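Local coordinates for probable enoyl-CoA hydratase EchA1 (Enoyl hydrase) (Unsaturated acyl-CoA hydratase) (Crotonase) (PDB 6LDZ), which probably catalyses the hydration of unsaturated acyl-CoA thioesters as a crotonase-family enzyme, and is ubiquitinated by the host in a way that suppresses immunity, at residues Gln52-Ala57 with Pro99-Leu104; Ala107-Ala112 with Ala129-Phe134. All blocks are in the same frame, centred on the assembly; numbering follows the deposited sequence.

Contact 1: residues Gln52-Ala57 with Pro99-Leu104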
ATOM      1  N   GLN A  52      11.954 -21.090  20.360  1.00 45.86           N
ATOM      2  CA  GLN A  52      11.055 -21.996  21.061  1.00 48.56           C
ATOM      3  C   GLN A  52       9.736 -22.137  20.304  1.00 49.79           C
ATOM      4  O   GLN A  52       9.252 -23.257  20.075  1.00 40.88           O
ATOM      5  CB  GLN A  52      10.833 -21.484  22.487  1.00 49.70           C
ATOM      6  CG  GLN A  52       9.972 -22.381  23.363  1.00 55.43           C
ATOM      7  CD  GLN A  52       9.726 -21.779  24.733  1.00 57.50           C
ATOM      8  OE1 GLN A  52      10.343 -20.779  25.104  1.00 63.99           O
ATOM      9  NE2 GLN A  52       8.790 -22.359  25.476  1.00 52.54           N
ATOM     10  N   LEU A  53       9.159 -21.002  19.888  1.00 35.40           N
ATOM     11  CA  LEU A  53       7.919 -21.001  19.117  1.00 36.91           C
ATOM     12  C   LEU A  53       8.033 -21.877  17.871  1.00 44.27           C
ATOM     13  O   LEU A  53       7.223 -22.790  17.661  1.00 45.45           O
ATOM     14  CB  LEU A  53       7.569 -19.564  18.730  1.00 34.77           C
ATOM     15  CG  LEU A  53       6.577 -19.413  17.589  1.00 35.30           C
ATOM     16  CD1 LEU A  53       5.191 -19.755  18.122  1.00 40.94           C
ATOM     17  CD2 LEU A  53       6.594 -18.003  17.003  1.00 31.51           C
ATOM     18  N   ASP A  54       9.040 -21.610  17.032  1.00 42.47           N
ATOM     19  CA  ASP A  54       9.188 -22.323  15.770  1.00 44.30           C
ATOM     20  C   ASP A  54       9.614 -23.770  15.963  1.00 44.76           C
ATOM     21  O   ASP A  54       9.312 -24.605  15.110  1.00 48.10           O
ATOM     22  CB  ASP A  54      10.198 -21.601  14.875  1.00 43.66           C
ATOM     23  CG  ASP A  54       9.589 -20.409  14.140  1.00 46.75           C
ATOM     24  OD1 ASP A  54       8.343 -20.304  14.073  1.00 48.08           O
ATOM     25  OD2 ASP A  54      10.367 -19.576  13.629  1.00 49.81           O
ATOM     26  N   GLY A  55      10.292 -24.087  17.059  1.00 43.91           N
ATOM     27  CA  GLY A  55      10.858 -25.412  17.209  1.00 47.16           C
ATOM     28  C   GLY A  55       9.940 -26.381  17.917  1.00 48.86           C
ATOM     29  O   GLY A  55      10.088 -27.595  17.768  1.00 45.08           O
ATOM     30  N   ASP A  56       8.984 -25.863  18.684  1.00 51.34           N
ATOM     31  CA  ASP A  56       8.053 -26.698  19.435  1.00 50.43           C
ATOM     32  C   ASP A  56       6.827 -27.000  18.583  1.00 49.16           C
ATOM     33  O   ASP A  56       6.052 -26.092  18.252  1.00 44.05           O
ATOM     34  CB  ASP A  56       7.633 -26.009  20.733  1.00 53.14           C
ATOM     35  CG  ASP A  56       6.842 -26.926  21.663  1.00 59.58           C
ATOM     36  OD1 ASP A  56       6.319 -27.967  21.215  1.00 63.56           O
ATOM     37  OD2 ASP A  56       6.727 -26.593  22.857  1.00 62.13           O
ATOM     38  N   ALA A  57       6.629 -28.279  18.266  1.00 56.18           N
ATOM     39  CA  ALA A  57       5.440 -28.673  17.526  1.00 53.65           C
ATOM     40  C   ALA A  57       4.168 -28.471  18.337  1.00 53.89           C
ATOM     41  O   ALA A  57       3.080 -28.486  17.760  1.00 62.57           O
ATOM     42  CB  ALA A  57       5.550 -30.129  17.071  1.00 49.29           C
ATOM     43  N   PRO A  99      12.439 -12.672  11.292  1.00 42.50           N
ATOM     44  CA  PRO A  99      11.153 -12.943  11.960  1.00 41.42           C
ATOM     45  C   PRO A  99      10.855 -14.432  11.986  1.00 36.10           C
ATOM     46  O   PRO A  99      11.400 -15.207  11.182  1.00 31.09           O
ATOM     47  CB  PRO A  99      10.138 -12.172  11.098  1.00 36.58           C
ATOM     48  CG  PRO A  99      10.833 -11.955   9.792  1.00 42.62           C
ATOM     49  CD  PRO A  99      12.281 -11.787  10.128  1.00 39.93           C
ATOM     50  N   PRO A 100      10.022 -14.882  12.921  1.00 36.78           N
ATOM     51  CA  PRO A 100       9.723 -16.317  13.014  1.00 34.80           C
ATOM     52  C   PRO A 100       8.887 -16.773  11.831  1.00 34.55           C
ATOM     53  O   PRO A 100       8.285 -15.974  11.108  1.00 30.59           O
ATOM     54  CB  PRO A 100       8.939 -16.442  14.325  1.00 35.24           C
ATOM     55  CG  PRO A 100       8.399 -15.054  14.577  1.00 36.61           C
ATOM     56  CD  PRO A 100       9.384 -14.094  13.989  1.00 35.00           C
ATOM     57  N   THR A 101       8.852 -18.087  11.636  1.00 37.27           N
ATOM     58  CA  THR A 101       8.028 -18.614  10.557  1.00 43.84           C
ATOM     59  C   THR A 101       6.562 -18.762  10.978  1.00 40.66           C
ATOM     60  O   THR A 101       5.661 -18.529  10.161  1.00 35.91           O
ATOM     61  CB  THR A 101       8.609 -19.943  10.067  1.00 48.03           C
ATOM     62  OG1 THR A 101       8.107 -21.005  10.880  1.00 58.51           O
ATOM     63  CG2 THR A 101      10.112 -19.922  10.162  1.00 32.84           C
ATOM     64  N   LYS A 102       6.303 -19.123  12.236  1.00 34.48           N
ATOM     65  CA  LYS A 102       4.944 -19.126  12.766  1.00 38.04           C
ATOM     66  C   LYS A 102       4.436 -17.697  13.005  1.00 39.04           C
ATOM     67  O   LYS A 102       5.225 -16.744  13.047  1.00 31.57           O
ATOM     68  CB  LYS A 102       4.901 -19.928  14.061  1.00 37.38           C
ATOM     69  CG  LYS A 102       4.965 -21.438  13.804  1.00 39.73           C
ATOM     70  CD  LYS A 102       4.888 -22.213  15.098  1.00 37.50           C
ATOM     71  CE  LYS A 102       5.431 -23.616  14.919  1.00 40.60           C
ATOM     72  NZ  LYS A 102       5.275 -24.443  16.152  1.00 40.95           N
ATOM     73  N   PRO A 103       3.114 -17.517  13.139  1.00 37.44           N
ATOM     74  CA  PRO A 103       2.576 -16.157  13.273  1.00 34.30           C
ATOM     75  C   PRO A 103       2.954 -15.539  14.603  1.00 34.49           C
ATOM     76  O   PRO A 103       2.942 -16.200  15.645  1.00 37.11           O
ATOM     77  CB  PRO A 103       1.058 -16.355  13.166  1.00 26.88           C
ATOM     78  CG  PRO A 103       0.901 -17.669  12.454  1.00 25.98           C
ATOM     79  CD  PRO A 103       2.032 -18.504  12.959  1.00 35.49           C
ATOM     80  N   LEU A 104       3.285 -14.251  14.558  1.00 36.81           N
ATOM     81  CA  LEU A 104       3.624 -13.470  15.739  1.00 36.98           C
ATOM     82  C   LEU A 104       2.707 -12.258  15.807  1.00 34.58           C
ATOM     83  O   LEU A 104       2.586 -11.509  14.827  1.00 29.29           O
ATOM     84  CB  LEU A 104       5.086 -13.020  15.701  1.00 33.99           C
ATOM     85  CG  LEU A 104       5.546 -12.094  16.838  1.00 32.22           C
ATOM     86  CD1 LEU A 104       5.407 -12.795  18.214  1.00 30.33           C
ATOM     87  CD2 LEU A 104       6.977 -11.653  16.606  1.00 29.13           C
TER

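Contact 2: residues Ala107-Ala112 with Ala129-Phe134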
ATOM      1  N   ALA A 107       1.155  -7.142  21.007  1.00 32.11           N
ATOM      2  CA  ALA A 107       0.111  -6.496  21.799  1.00 33.13           C
ATOM      3  C   ALA A 107       0.718  -5.277  22.489  1.00 36.66           C
ATOM      4  O   ALA A 107       1.617  -5.424  23.330  1.00 32.46           O
ATOM      5  CB  ALA A 107      -0.477  -7.461  22.829  1.00 30.85           C
ATOM      6  N   VAL A 108       0.220  -4.087  22.146  1.00 35.92           N
ATOM      7  CA  VAL A 108       0.899  -2.823  22.428  1.00 36.49           C
ATOM      8  C   VAL A 108       0.074  -2.000  23.416  1.00 36.87           C
ATOM      9  O   VAL A 108      -1.050  -1.579  23.108  1.00 32.73           O
ATOM     10  CB  VAL A 108       1.146  -2.022  21.139  1.00 32.51           C
ATOM     11  CG1 VAL A 108       1.551  -0.591  21.454  1.00 21.40           C
ATOM     12  CG2 VAL A 108       2.190  -2.697  20.289  1.00 27.67           C
ATOM     13  N   GLU A 109       0.642  -1.768  24.600  1.00 38.11           N
ATOM     14  CA  GLU A 109       0.180  -0.770  25.567  1.00 38.36           C
ATOM     15  C   GLU A 109       1.186   0.383  25.558  1.00 38.67           C
ATOM     16  O   GLU A 109       2.372   0.169  25.289  1.00 37.18           O
ATOM     17  CB  GLU A 109       0.072  -1.354  26.973  1.00 35.90           C
ATOM     18  CG  GLU A 109      -0.866  -2.524  27.139  1.00 36.96           C
ATOM     19  CD  GLU A 109      -2.340  -2.151  27.161  1.00 35.98           C
ATOM     20  OE1 GLU A 109      -3.149  -3.104  27.047  1.00 35.47           O
ATOM     21  OE2 GLU A 109      -2.680  -0.952  27.304  1.00 34.19           O
ATOM     22  N   GLY A 110       0.714   1.598  25.825  1.00 40.60           N
ATOM     23  CA  GLY A 110       1.613   2.716  26.041  1.00 34.68           C
ATOM     24  C   GLY A 110       2.453   3.051  24.820  1.00 35.21           C
ATOM     25  O   GLY A 110       1.948   3.152  23.705  1.00 36.17           O
ATOM     26  N   TYR A 111       3.764   3.200  25.008  1.00 37.24           N
ATOM     27  CA  TYR A 111       4.667   3.622  23.944  1.00 38.57           C
ATOM     28  C   TYR A 111       5.350   2.420  23.294  1.00 36.70           C
ATOM     29  O   TYR A 111       5.801   1.497  23.987  1.00 33.54           O
ATOM     30  CB  TYR A 111       5.708   4.594  24.497  1.00 45.91           C
ATOM     31  CG  TYR A 111       5.214   6.031  24.594  1.00 53.49           C
ATOM     32  CD1 TYR A 111       4.956   6.631  25.832  1.00 55.59           C
ATOM     33  CD2 TYR A 111       4.991   6.784  23.446  1.00 54.47           C
ATOM     34  CE1 TYR A 111       4.495   7.951  25.909  1.00 59.92           C
ATOM     35  CE2 TYR A 111       4.546   8.098  23.514  1.00 55.51           C
ATOM     36  CZ  TYR A 111       4.293   8.676  24.740  1.00 62.06           C
ATOM     37  OH  TYR A 111       3.842   9.983  24.779  1.00 71.42           O
ATOM     38  N   ALA A 112       5.410   2.427  21.956  1.00 30.64           N
ATOM     39  CA  ALA A 112       6.275   1.520  21.185  1.00 32.85           C
ATOM     40  C   ALA A 112       7.072   2.410  20.231  1.00 38.53           C
ATOM     41  O   ALA A 112       6.618   2.729  19.128  1.00 39.52           O
ATOM     42  CB  ALA A 112       5.469   0.439  20.438  1.00 28.78           C
ATOM     43  N   ALA A 129      -3.705  -0.819  22.298  1.00 35.04           N
ATOM     44  CA  ALA A 129      -4.674  -0.094  23.107  1.00 41.20           C
ATOM     45  C   ALA A 129      -4.970   1.263  22.473  1.00 41.00           C
ATOM     46  O   ALA A 129      -4.111   1.864  21.823  1.00 41.10           O
ATOM     47  CB  ALA A 129      -4.157   0.078  24.534  1.00 36.24           C
ATOM     48  N   ARG A 130      -6.211   1.728  22.656  1.00 37.52           N
ATOM     49  CA  ARG A 130      -6.651   2.990  22.069  1.00 43.24           C
ATOM     50  C   ARG A 130      -5.752   4.155  22.468  1.00 38.72           C
ATOM     51  O   ARG A 130      -5.669   5.148  21.735  1.00 38.06           O
ATOM     52  CB  ARG A 130      -8.093   3.279  22.491  1.00 56.34           C
ATOM     53  CG  ARG A 130      -8.913   4.052  21.483  1.00 69.15           C
ATOM     54  CD  ARG A 130     -10.375   4.072  21.901  1.00 75.08           C
ATOM     55  NE  ARG A 130     -11.007   2.777  21.672  1.00 79.15           N
ATOM     56  CZ  ARG A 130     -11.369   2.335  20.471  1.00 80.58           C
ATOM     57  NH1 ARG A 130     -11.164   3.088  19.396  1.00 80.79           N
ATOM     58  NH2 ARG A 130     -11.936   1.142  20.341  1.00 78.24           N
ATOM     59  N   ASP A 131      -5.075   4.055  23.614  1.00 34.36           N
ATOM     60  CA  ASP A 131      -4.223   5.122  24.123  1.00 36.80           C
ATOM     61  C   ASP A 131      -2.746   4.838  23.927  1.00 33.91           C
ATOM     62  O   ASP A 131      -1.917   5.474  24.575  1.00 35.14           O
ATOM     63  CB  ASP A 131      -4.495   5.375  25.612  1.00 39.65           C
ATOM     64  CG  ASP A 131      -4.189   4.157  26.482  1.00 43.40           C
ATOM     65  OD1 ASP A 131      -4.059   3.033  25.933  1.00 43.15           O
ATOM     66  OD2 ASP A 131      -4.087   4.328  27.717  1.00 43.40           O
ATOM     67  N   SER A 132      -2.394   3.895  23.069  1.00 35.20           N
ATOM     68  CA  SER A 132      -0.991   3.625  22.812  1.00 32.25           C
ATOM     69  C   SER A 132      -0.501   4.460  21.623  1.00 37.62           C
ATOM     70  O   SER A 132      -1.286   5.071  20.894  1.00 42.35           O
ATOM     71  CB  SER A 132      -0.776   2.119  22.593  1.00 31.79           C
ATOM     72  OG  SER A 132      -1.440   1.630  21.426  1.00 33.06           O
ATOM     73  N   ALA A 133       0.821   4.498  21.444  1.00 38.06           N
ATOM     74  CA  ALA A 133       1.437   5.294  20.389  1.00 37.97           C
ATOM     75  C   ALA A 133       2.663   4.573  19.840  1.00 36.82           C
ATOM     76  O   ALA A 133       3.360   3.850  20.565  1.00 30.56           O
ATOM     77  CB  ALA A 133       1.839   6.683  20.898  1.00 37.04           C
ATOM     78  N   PHE A 134       2.900   4.773  18.540  1.00 36.05           N
ATOM     79  CA  PHE A 134       4.072   4.308  17.814  1.00 31.92           C
ATOM     80  C   PHE A 134       4.865   5.516  17.341  1.00 39.61           C
ATOM     81  O   PHE A 134       4.399   6.653  17.407  1.00 45.66           O
ATOM     82  CB  PHE A 134       3.693   3.445  16.601  1.00 29.75           C
ATOM     83  CG  PHE A 134       2.832   2.258  16.928  1.00 35.01           C
ATOM     84  CD1 PHE A 134       3.399   0.990  17.075  1.00 31.92           C
ATOM     85  CD2 PHE A 134       1.451   2.397  17.063  1.00 31.09           C
ATOM     86  CE1 PHE A 134       2.606  -0.121  17.362  1.00 28.90           C
ATOM     87  CE2 PHE A 134       0.652   1.294  17.352  1.00 30.49           C
ATOM     88  CZ  PHE A 134       1.231   0.029  17.508  1.00 29.80           C
TER

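Contact 1: residues Gln52-Ala57 with Pro99-Leu104
Asp54 reaches out from the last turn of its helix and takes two successive backbone N-H groups of the loop in one carboxylate. OD2 receives Thr101 N at 2.9 Å and OD1 receives Lys102 N at 3.0 Å, each on its syn side with the donor somewhat above or below the carboxylate plane. Both bonds run nearly straight, so the group is held as a two-pronged fork and can hardly rotate. Thr101 adds a weak third bond from OG1 to OD1 at 3.3 Å, while its CG2 lies against OD2.

Lys102 sends its side chain the other way, from loop to helix, where it again acts as donor. Beyond CG its chain is extended, chi2 -179°, and runs past Leu53 in the opposite sense, laying CB and CD against the leucine methyls; Leu53 CD1 lies 3.9 Å from Lys102 CD. The chain delivers NZ to the carbonyl end of the helix, where it donates to Leu53 O at 3.0 Å, 17° off the carbonyl plane. NZ also donates to Leu59 O, its strongest partner, and Asp56 O lies 2.8 Å from the same nitrogen. A positive charge here should be favoured by the partial negative end of the helix. Leu53 fills the apolar side of the contact: its CD2 packs 3.9 Å from Pro100 CB.

Farther out, Asp56, where the chain leaves helical geometry, uses OD1 on Gly58 N, and Lys215 of helix 208-221 donates to the carbonyls of Pro100 and Lys102. The contact thus ties the C-terminal end of helix 40-55 to the loop leading into strand 104-108, with Val212 of helix 208-221 against Lys102 and Leu167 of a second subunit against Pro103.

Contact 2: residues Ala107-Ala112 with Ala129-Phe134
Phe134 packs against Ala112 and Val108 of the facing segment. CB sits 3.9 Å from Ala112 O. With CG turned anti to the carbonyl carbon, chi1 -56°, the ring swings back toward the start of the other segment: CD1 meets Ala112 CB at 4.0 Å, CE1 meets Val108 CG2 at 3.9 Å, and CZ rests against both valine methyls. CG1 of Val108 also touches CB and OG of Ser132. Ile126, Ala128 and Ala120 close in round the same ring, which is buried.

The backbones run parallel here. Gly110 O accepts Ala133 N at 2.9 Å, and Ala133 O accepts Ala112 N at 2.9 Å, which pairs Tyr111 with Ala133; their side chains share the face away from Phe134, CE2 of the tyrosine 4.0 Å from the alanine CB. Earlier, Val108 O takes Ala129 N at 2.9 Å, nearly head-on. Between these bonds each segment bends: one through Gly110 at positive phi, the other through a type I turn from Ala129 to Ser132, whose Ala129 O is gripped by both Ser132 N and Ser132 OG, the latter at 2.7 Å. Glu109 starts away from the other segment but bends back at chi2, bringing OE2 against Ala129 CB, while OE1 accepts from Ala192 N and OE2 from Gly190 N.

Strands 104-108 and 125-129 thus pass together from the large sheet into the small one, as strands 111-113 and 133-135. Such a paired passage belongs to the crotonase fold, where the strand corresponding to 111-113 leads to a helix start that normally supplies part of the oxyanion hole.

In the fold
Strand 104-108 is what the two contacts have in common: contact 1 involves the loop that enters it, and contact 2 begins where it leaves the large sheet. Their centres are 24 Å apart, on opposite sides of the chain's centre, and they meet only through the sequence. Both are partly buried. Contact 1 joins a helix end to a loop without regular structure, so side chains do the polar work, an aspartate and a lysine each reaching for main-chain atoms. Contact 2 joins short strand ends and the turns between them; its cross-segment hydrogen bonds are main chain to main chain, and its side chains contribute chiefly apolar packing. A second subunit touches contact 1 alone.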